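Local coordinates for Lmo0305 protein (Listeria monocytogenes, PDB 3PJ0) that belongs to the beta-eliminating lyase family of pyridoxal-phosphate proteins and carries its cofactor covalently bound to the chain, at residues I78-W83 / V138-I143; R90-H95 / I114-L119. All coordinates share one frame; numbering follows the deposited sequence.

Interaction 1. Residues I78-W83 / V138-I143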
ATOM      1  N   ILE A  78      -9.363  -8.074   6.429  1.00  9.24           N
ATOM      2  CA  ILE A  78     -10.575  -7.247   6.375  1.00  9.58           C
ATOM      3  C   ILE A  78     -11.819  -8.063   6.010  1.00  9.62           C
ATOM      4  O   ILE A  78     -12.869  -7.913   6.662  1.00  8.88           O
ATOM      5  CB  ILE A  78     -10.389  -6.044   5.396  1.00  9.53           C
ATOM      6  CG1 ILE A  78      -9.385  -5.075   5.994  1.00  7.53           C
ATOM      7  CG2 ILE A  78     -11.741  -5.315   5.074  1.00 10.20           C
ATOM      8  CD1 ILE A  78      -8.900  -3.970   4.994  1.00  9.15           C
ATOM      9  N   ALA A  79     -11.714  -8.958   5.024  1.00  8.89           N
ATOM     10  CA  ALA A  79     -12.857  -9.770   4.618  1.00  9.32           C
ATOM     11  C   ALA A  79     -13.361 -10.583   5.816  1.00  9.24           C
ATOM     12  O   ALA A  79     -14.566 -10.600   6.096  1.00  8.87           O
ATOM     13  CB  ALA A  79     -12.485 -10.712   3.402  1.00  9.05           C
ATOM     14  N   LEU A  80     -12.443 -11.255   6.515  1.00  8.66           N
ATOM     15  CA  LEU A  80     -12.802 -12.120   7.651  1.00  9.08           C
ATOM     16  C   LEU A  80     -13.404 -11.309   8.813  1.00  9.88           C
ATOM     17  O   LEU A  80     -14.370 -11.783   9.462  1.00  9.75           O
ATOM     18  CB  LEU A  80     -11.593 -12.972   8.106  1.00 10.25           C
ATOM     19  CG  LEU A  80     -10.997 -13.916   7.025  1.00 10.35           C
ATOM     20  CD1 LEU A  80      -9.854 -14.736   7.530  1.00 12.49           C
ATOM     21  CD2 LEU A  80     -12.119 -14.813   6.395  1.00 17.02           C
ATOM     22  N   ARG A  81     -12.881 -10.109   9.063  1.00  8.67           N
ATOM     23  CA  ARG A  81     -13.494  -9.217  10.081  1.00  9.29           C
ATOM     24  C   ARG A  81     -14.942  -8.815   9.745  1.00  9.28           C
ATOM     25  O   ARG A  81     -15.819  -8.812  10.611  1.00  8.86           O
ATOM     26  CB  ARG A  81     -12.627  -7.969  10.335  1.00 10.17           C
ATOM     27  CG  ARG A  81     -13.245  -6.959  11.354  1.00 10.14           C
ATOM     28  CD  ARG A  81     -13.519  -7.560  12.717  1.00 12.37           C
ATOM     29  NE  ARG A  81     -14.193  -6.567  13.547  1.00 13.91           N
ATOM     30  CZ  ARG A  81     -13.578  -5.649  14.291  1.00 14.57           C
ATOM     31  NH1 ARG A  81     -12.253  -5.617  14.398  1.00 14.95           N
ATOM     32  NH2 ARG A  81     -14.315  -4.757  14.950  1.00 18.39           N
ATOM     33  N   ILE A  82     -15.197  -8.462   8.486  1.00  8.79           N
ATOM     34  CA  ILE A  82     -16.533  -8.103   8.085  1.00  9.53           C
ATOM     35  C   ILE A  82     -17.488  -9.278   8.346  1.00  9.72           C
ATOM     36  O   ILE A  82     -18.553  -9.083   8.950  1.00 10.66           O
ATOM     37  CB  ILE A  82     -16.575  -7.681   6.616  1.00  9.20           C
ATOM     38  CG1 ILE A  82     -15.764  -6.405   6.423  1.00  9.72           C
ATOM     39  CG2 ILE A  82     -18.037  -7.469   6.103  1.00 11.11           C
ATOM     40  CD1 ILE A  82     -15.459  -6.035   4.946  1.00 10.04           C
ATOM     41  N   TRP A  83     -17.116 -10.497   7.932  1.00  9.56           N
ATOM     42  CA  TRP A  83     -17.991 -11.655   8.172  1.00  9.26           C
ATOM     43  C   TRP A  83     -18.110 -11.965   9.674  1.00 10.31           C
ATOM     44  O   TRP A  83     -19.165 -12.342  10.113  1.00 11.03           O
ATOM     45  CB  TRP A  83     -17.566 -12.884   7.370  1.00  9.50           C
ATOM     46  CG  TRP A  83     -17.643 -12.712   5.882  1.00  8.64           C
ATOM     47  CD1 TRP A  83     -16.650 -12.948   4.993  1.00 10.46           C
ATOM     48  CD2 TRP A  83     -18.742 -12.198   5.121  1.00  8.60           C
ATOM     49  NE1 TRP A  83     -17.053 -12.646   3.730  1.00  9.11           N
ATOM     50  CE2 TRP A  83     -18.333 -12.171   3.773  1.00 10.63           C
ATOM     51  CE3 TRP A  83     -20.042 -11.764   5.446  1.00 12.05           C
ATOM     52  CZ2 TRP A  83     -19.172 -11.743   2.742  1.00 10.87           C
ATOM     53  CZ3 TRP A  83     -20.874 -11.314   4.415  1.00 11.68           C
ATOM     54  CH2 TRP A  83     -20.439 -11.318   3.087  1.00 12.49           C
ATOM     55  N   VAL A 138     -18.183 -21.223  13.631  1.00 15.12           N
ATOM     56  CA  VAL A 138     -17.318 -20.211  13.022  1.00 14.10           C
ATOM     57  C   VAL A 138     -18.113 -19.242  12.159  1.00 13.49           C
ATOM     58  O   VAL A 138     -19.180 -19.598  11.656  1.00 15.31           O
ATOM     59  CB  VAL A 138     -16.204 -20.861  12.165  1.00 13.36           C
ATOM     60  CG1 VAL A 138     -15.245 -21.638  13.087  1.00 11.78           C
ATOM     61  CG2 VAL A 138     -16.793 -21.769  11.049  1.00 12.58           C
ATOM     62  N   SER A 139     -17.629 -18.001  12.021  1.00 12.48           N
ATOM     63  CA  SER A 139     -18.280 -17.026  11.148  1.00 11.62           C
ATOM     64  C   SER A 139     -17.983 -17.321   9.687  1.00 12.44           C
ATOM     65  O   SER A 139     -18.837 -17.109   8.818  1.00 11.26           O
ATOM     66  CB  SER A 139     -17.846 -15.591  11.457  1.00 11.15           C
ATOM     67  OG  SER A 139     -16.434 -15.458  11.451  1.00 12.55           O
ATOM     68  N   SER A 140     -16.748 -17.744   9.412  1.00 11.66           N
ATOM     69  CA  SER A 140     -16.366 -18.092   8.058  1.00 11.75           C
ATOM     70  C   SER A 140     -15.311 -19.198   7.977  1.00 11.52           C
ATOM     71  O   SER A 140     -14.599 -19.524   8.960  1.00 11.63           O
ATOM     72  CB  SER A 140     -15.806 -16.857   7.338  1.00 12.59           C
ATOM     73  OG  SER A 140     -14.550 -16.550   7.868  1.00 15.87           O
ATOM     74  N   VAL A 141     -15.273 -19.788   6.789  1.00 11.22           N
ATOM     75  CA  VAL A 141     -14.267 -20.748   6.382  1.00 11.01           C
ATOM     76  C   VAL A 141     -13.595 -20.070   5.202  1.00 10.54           C
ATOM     77  O   VAL A 141     -14.259 -19.449   4.342  1.00 11.33           O
ATOM     78  CB  VAL A 141     -14.897 -22.106   5.960  1.00 11.13           C
ATOM     79  CG1 VAL A 141     -13.893 -23.009   5.240  1.00  8.84           C
ATOM     80  CG2 VAL A 141     -15.456 -22.815   7.177  1.00 10.39           C
ATOM     81  N   LEU A 142     -12.282 -20.206   5.149  1.00  9.95           N
ATOM     82  CA  LEU A 142     -11.485 -19.658   4.049  1.00  9.66           C
ATOM     83  C   LEU A 142     -10.886 -20.838   3.332  1.00  9.77           C
ATOM     84  O   LEU A 142     -10.364 -21.753   3.971  1.00 11.17           O
ATOM     85  CB  LEU A 142     -10.392 -18.730   4.588  1.00  9.07           C
ATOM     86  CG  LEU A 142      -9.350 -18.165   3.596  1.00 10.96           C
ATOM     87  CD1 LEU A 142      -8.751 -16.854   4.178  1.00 11.23           C
ATOM     88  CD2 LEU A 142      -8.218 -19.148   3.228  1.00  9.89           C
ATOM     89  N   ILE A 143     -10.994 -20.830   2.003  1.00 10.40           N
ATOM     90  CA  ILE A 143     -10.457 -21.881   1.132  1.00  9.80           C
ATOM     91  C   ILE A 143      -9.448 -21.243   0.170  1.00  9.69           C
ATOM     92  O   ILE A 143      -9.700 -20.202  -0.418  1.00  8.44           O
ATOM     93  CB  ILE A 143     -11.591 -22.526   0.280  1.00 10.12           C
ATOM     94  CG1 ILE A 143     -12.712 -23.065   1.170  1.00 10.78           C
ATOM     95  CG2 ILE A 143     -11.034 -23.526  -0.702  1.00  9.53           C
ATOM     96  CD1 ILE A 143     -12.303 -24.164   2.164  1.00 13.96           C
TER
HETATM   97  O   HOH W   1     -15.168 -14.277   9.312  1.00 11.13           O

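Interaction 2. Residues R90-H95 / I114-L119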
ATOM      1  N   ARG A  90     -15.981 -14.258  16.292  1.00 13.50           N
ATOM      2  CA  ARG A  90     -14.569 -14.002  15.920  1.00 13.18           C
ATOM      3  C   ARG A  90     -13.750 -15.253  15.634  1.00 13.45           C
ATOM      4  O   ARG A  90     -12.512 -15.176  15.518  1.00 13.95           O
ATOM      5  CB  ARG A  90     -13.873 -13.119  16.986  1.00 13.95           C
ATOM      6  CG  ARG A  90     -14.396 -11.669  17.071  1.00 13.75           C
ATOM      7  CD  ARG A  90     -13.823 -10.668  16.070  1.00 16.33           C
ATOM      8  NE  ARG A  90     -14.337  -9.333  16.373  1.00 17.69           N
ATOM      9  CZ  ARG A  90     -13.680  -8.298  16.873  1.00 19.55           C
ATOM     10  NH1 ARG A  90     -12.354  -8.283  17.027  1.00 18.38           N
ATOM     11  NH2 ARG A  90     -14.379  -7.195  17.144  1.00 23.25           N
ATOM     12  N   ARG A  91     -14.389 -16.419  15.550  1.00 12.86           N
ATOM     13  CA  ARG A  91     -13.656 -17.627  15.162  1.00 12.48           C
ATOM     14  C   ARG A  91     -13.818 -17.822  13.652  1.00 11.69           C
ATOM     15  O   ARG A  91     -14.896 -17.572  13.101  1.00 11.06           O
ATOM     16  CB  ARG A  91     -14.142 -18.877  15.912  1.00 13.52           C
ATOM     17  CG  ARG A  91     -13.498 -19.098  17.299  1.00 15.81           C
ATOM     18  CD  ARG A  91     -13.817 -18.018  18.268  1.00 18.87           C
ATOM     19  NE  ARG A  91     -15.263 -17.878  18.449  1.00 22.60           N
ATOM     20  CZ  ARG A  91     -15.858 -16.898  19.126  1.00 27.20           C
ATOM     21  NH1 ARG A  91     -15.139 -15.948  19.724  1.00 28.57           N
ATOM     22  NH2 ARG A  91     -17.190 -16.872  19.204  1.00 29.03           N
ATOM     23  N   VAL A  92     -12.745 -18.233  12.994  1.00 11.23           N
ATOM     24  CA  VAL A  92     -12.778 -18.613  11.559  1.00 11.42           C
ATOM     25  C   VAL A  92     -12.080 -19.959  11.415  1.00 11.84           C
ATOM     26  O   VAL A  92     -11.452 -20.424  12.376  1.00 13.08           O
ATOM     27  CB  VAL A  92     -12.121 -17.581  10.634  1.00 11.41           C
ATOM     28  CG1 VAL A  92     -12.803 -16.237  10.787  1.00 10.71           C
ATOM     29  CG2 VAL A  92     -10.614 -17.442  10.904  1.00 12.61           C
ATOM     30  N   ALA A  93     -12.153 -20.575  10.236  1.00 10.55           N
ATOM     31  CA  ALA A  93     -11.494 -21.843  10.025  1.00 10.74           C
ATOM     32  C   ALA A  93     -10.817 -21.901   8.662  1.00 10.05           C
ATOM     33  O   ALA A  93     -11.353 -21.425   7.661  1.00  9.97           O
ATOM     34  CB  ALA A  93     -12.494 -23.036  10.193  1.00 10.17           C
ATOM     35  N   TYR A  94      -9.622 -22.457   8.646  1.00  9.32           N
ATOM     36  CA  TYR A  94      -8.891 -22.616   7.417  1.00  9.42           C
ATOM     37  C   TYR A  94      -7.746 -23.638   7.536  1.00  9.65           C
ATOM     38  O   TYR A  94      -7.462 -24.132   8.626  1.00 10.43           O
ATOM     39  CB  TYR A  94      -8.379 -21.278   6.920  1.00  9.57           C
ATOM     40  CG  TYR A  94      -7.542 -20.411   7.879  1.00  9.18           C
ATOM     41  CD1 TYR A  94      -6.522 -20.936   8.661  1.00 10.51           C
ATOM     42  CD2 TYR A  94      -7.730 -19.008   7.911  1.00 10.30           C
ATOM     43  CE1 TYR A  94      -5.733 -20.097   9.486  1.00 10.82           C
ATOM     44  CE2 TYR A  94      -6.950 -18.183   8.696  1.00 11.34           C
ATOM     45  CZ  TYR A  94      -5.963 -18.712   9.488  1.00 12.10           C
ATOM     46  OH  TYR A  94      -5.209 -17.844  10.271  1.00 12.00           O
ATOM     47  N   HIS A  95      -7.099 -23.937   6.409  1.00  8.85           N
ATOM     48  CA  HIS A  95      -5.998 -24.873   6.384  1.00 10.25           C
ATOM     49  C   HIS A  95      -4.854 -24.356   7.298  1.00 10.23           C
ATOM     50  O   HIS A  95      -4.622 -23.145   7.373  1.00  9.41           O
ATOM     51  CB  HIS A  95      -5.487 -25.029   4.942  1.00 10.51           C
ATOM     52  CG  HIS A  95      -4.490 -26.137   4.758  1.00 10.41           C
ATOM     53  ND1 HIS A  95      -3.146 -25.969   4.982  1.00  9.92           N
ATOM     54  CD2 HIS A  95      -4.643 -27.420   4.345  1.00 10.88           C
ATOM     55  CE1 HIS A  95      -2.512 -27.109   4.744  1.00 11.77           C
ATOM     56  NE2 HIS A  95      -3.402 -28.007   4.355  1.00 11.30           N
ATOM     57  N   ILE A 114      -9.089 -12.241  15.920  1.00 12.35           N
ATOM     58  CA  ILE A 114      -9.810 -13.378  15.363  1.00 12.10           C
ATOM     59  C   ILE A 114      -9.028 -14.660  15.702  1.00 13.19           C
ATOM     60  O   ILE A 114      -7.781 -14.675  15.690  1.00 12.85           O
ATOM     61  CB  ILE A 114     -10.046 -13.182  13.861  1.00 12.35           C
ATOM     62  CG1 ILE A 114     -11.206 -12.190  13.685  1.00 11.03           C
ATOM     63  CG2 ILE A 114     -10.265 -14.566  13.112  1.00 10.96           C
ATOM     64  CD1 ILE A 114     -11.547 -11.799  12.218  1.00 12.08           C
ATOM     65  N   THR A 115      -9.757 -15.729  16.030  1.00 12.81           N
ATOM     66  CA  THR A 115      -9.145 -17.005  16.451  1.00 13.91           C
ATOM     67  C   THR A 115      -9.342 -18.018  15.338  1.00 14.30           C
ATOM     68  O   THR A 115     -10.481 -18.429  15.101  1.00 13.42           O
ATOM     69  CB  THR A 115      -9.826 -17.577  17.737  1.00 15.13           C
ATOM     70  OG1 THR A 115      -9.660 -16.683  18.857  1.00 16.98           O
ATOM     71  CG2 THR A 115      -9.250 -18.952  18.099  1.00 15.98           C
ATOM     72  N   PRO A 116      -8.251 -18.437  14.663  1.00 13.05           N
ATOM     73  CA  PRO A 116      -8.428 -19.382  13.561  1.00 13.60           C
ATOM     74  C   PRO A 116      -8.349 -20.810  14.049  1.00 13.59           C
ATOM     75  O   PRO A 116      -7.423 -21.141  14.793  1.00 14.39           O
ATOM     76  CB  PRO A 116      -7.249 -19.064  12.634  1.00 13.54           C
ATOM     77  CG  PRO A 116      -6.711 -17.703  13.124  1.00 13.55           C
ATOM     78  CD  PRO A 116      -6.936 -17.783  14.582  1.00 14.54           C
ATOM     79  N   LEU A 117      -9.337 -21.603  13.678  1.00 13.32           N
ATOM     80  CA  LEU A 117      -9.401 -23.013  14.004  1.00 14.09           C
ATOM     81  C   LEU A 117      -8.826 -23.674  12.770  1.00 14.33           C
ATOM     82  O   LEU A 117      -9.266 -23.387  11.634  1.00 13.86           O
ATOM     83  CB  LEU A 117     -10.848 -23.441  14.283  1.00 14.71           C
ATOM     84  CG  LEU A 117     -11.592 -22.613  15.351  1.00 16.97           C
ATOM     85  CD1 LEU A 117     -13.073 -23.027  15.481  1.00 18.49           C
ATOM     86  CD2 LEU A 117     -10.894 -22.674  16.701  1.00 19.32           C
ATOM     87  N   LEU A 118      -7.829 -24.529  12.966  1.00 13.44           N
ATOM     88  CA  LEU A 118      -7.121 -25.113  11.826  1.00 13.39           C
ATOM     89  C   LEU A 118      -7.785 -26.409  11.358  1.00 13.37           C
ATOM     90  O   LEU A 118      -8.135 -27.274  12.151  1.00 14.62           O
ATOM     91  CB  LEU A 118      -5.648 -25.306  12.168  1.00 13.27           C
ATOM     92  CG  LEU A 118      -4.958 -24.067  12.739  1.00 13.48           C
ATOM     93  CD1 LEU A 118      -3.470 -24.330  12.991  1.00 15.02           C
ATOM     94  CD2 LEU A 118      -5.130 -22.865  11.815  1.00 13.41           C
ATOM     95  N   LEU A 119      -7.976 -26.527  10.052  1.00 12.63           N
ATOM     96  CA  LEU A 119      -8.709 -27.650   9.497  1.00 12.34           C
ATOM     97  C   LEU A 119      -7.791 -28.738   8.977  1.00 13.79           C
ATOM     98  O   LEU A 119      -6.987 -28.499   8.067  1.00 13.44           O
ATOM     99  CB  LEU A 119      -9.614 -27.165   8.358  1.00 11.76           C
ATOM    100  CG  LEU A 119     -10.765 -26.236   8.694  1.00 10.29           C
ATOM    101  CD1 LEU A 119     -11.341 -25.554   7.427  1.00 10.67           C
ATOM    102  CD2 LEU A 119     -11.837 -27.017   9.493  1.00 10.51           C
TER

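Interaction 1. Residues I78-W83 / V138-I143
Leu80 reaches from the 78-83 segment of helix 72-87 across to Ser140 and Leu142, and its two methyl branches divide the work. CB points neither at the strand nor away from it; CB and CG stay beyond contact distance, and the methyls make the contact. With CG anti to the carbonyl carbon (chi1 -59°), the branched end comes nearer Ser140 and Leu142, and CD2 rests 3.3 Å from Ser140 OG. The other tip, CD1, lies 4.1 Å from Leu142 CD1, and the two leucine side chains cross there at about a right angle.

This is a helix laid on the face of a mixed, mainly parallel sheet, the core of the large domain of fold-type I pyridoxal-phosphate proteins. The short segments 78-83 and 140-143 run nearly antiparallel at 157°, their axes 9.5 Å apart at closest approach.

No direct hydrogen bond joins the segments; a water bridges them instead. It donates to Leu80 O at 2.6 Å and to Ser139 OG at 2.8 Å, and is also hydrogen-bonded to Ser140 OG at 2.8 Å. Both hydroxyls sit between their own backbone N and carbonyl carbon, where each meets the water. Ser139 OG is also hydrogen-bonded to Asn89 O and to Arg91 O, which ties the site to strand 91-94. Further along the helix, Trp83 O lies 3.8 Å from Ser139 CB. Trp83 CB faces Ser140 CB at 4.3 Å, but the indole leads away from the strand to stack with Phe224, and its NE1 is hydrogen-bonded to Ser201 OG.

Interaction 2. Residues R90-H95 / I114-L119
Strands 91-94 and 115-118 pair in parallel, Arg91 with Thr115 through Tyr94 with Leu118, and 115-118 is the outermost strand of the chain's seven-stranded mixed sheet. Five backbone bonds alternate between the segments, those of Arg90 O with Thr115 N and Leu119 N with Tyr94 O lying at the ends. The shortest, from Leu117 N to Val92 O, spans 2.7 Å and is nearly straight at 173°. Val92 N in turn donates to Thr115 O, and Tyr94 N to Leu117 O.

On the face that carries Val92, Pro116, Tyr94 and Leu118, side chains pack against one another through apolar atoms. Val92 CG2 meets Ile114 CG2 at 3.6 Å, the two side chains crossing. Tyr94 CG sits between its backbone N and carbonyl carbon (chi1 54°), which lays the ring alongside Pro116 and Leu118, with CZ 3.4 Å from Pro116 CB and CE1 3.7 Å from Leu118 CD2. On the other face Ala93 CB touches Leu119 CD1 at 3.9 Å.

Further out, Leu108 of helix 107-112 packs on Tyr94, Ile114 and Pro116. Arg90 NH1 is tied to Gln112 O, and His95 NE2 to Gln124 O. Glu101 OE1 holds the phenol by a hydrogen bond to Tyr94 OH, the same oxygen that lies 3.2 Å from Pro116 CG.

The centres of the two interactions lie about 9 Å apart, on the same side of the chain's centre. Along the chain, helix 72-87 leads into strand 91-94, then come strands 115-118 and 140-144, so interaction 2 is nested within the loop closed by interaction 1. In the sheet, strand 91-94 lies between the other two. Ala93 joins strand 91-94 to strand 140-144, its O 2.9 Å from Leu142 N and its N 3.0 Å from Ser140 O, both probable hydrogen bonds. Val92 CG1 also packs against Ser140 OG. Together the contacts build one edge of the large-domain sheet: interaction 2 adds the last strand, and interaction 1 seats a helix on a face further in.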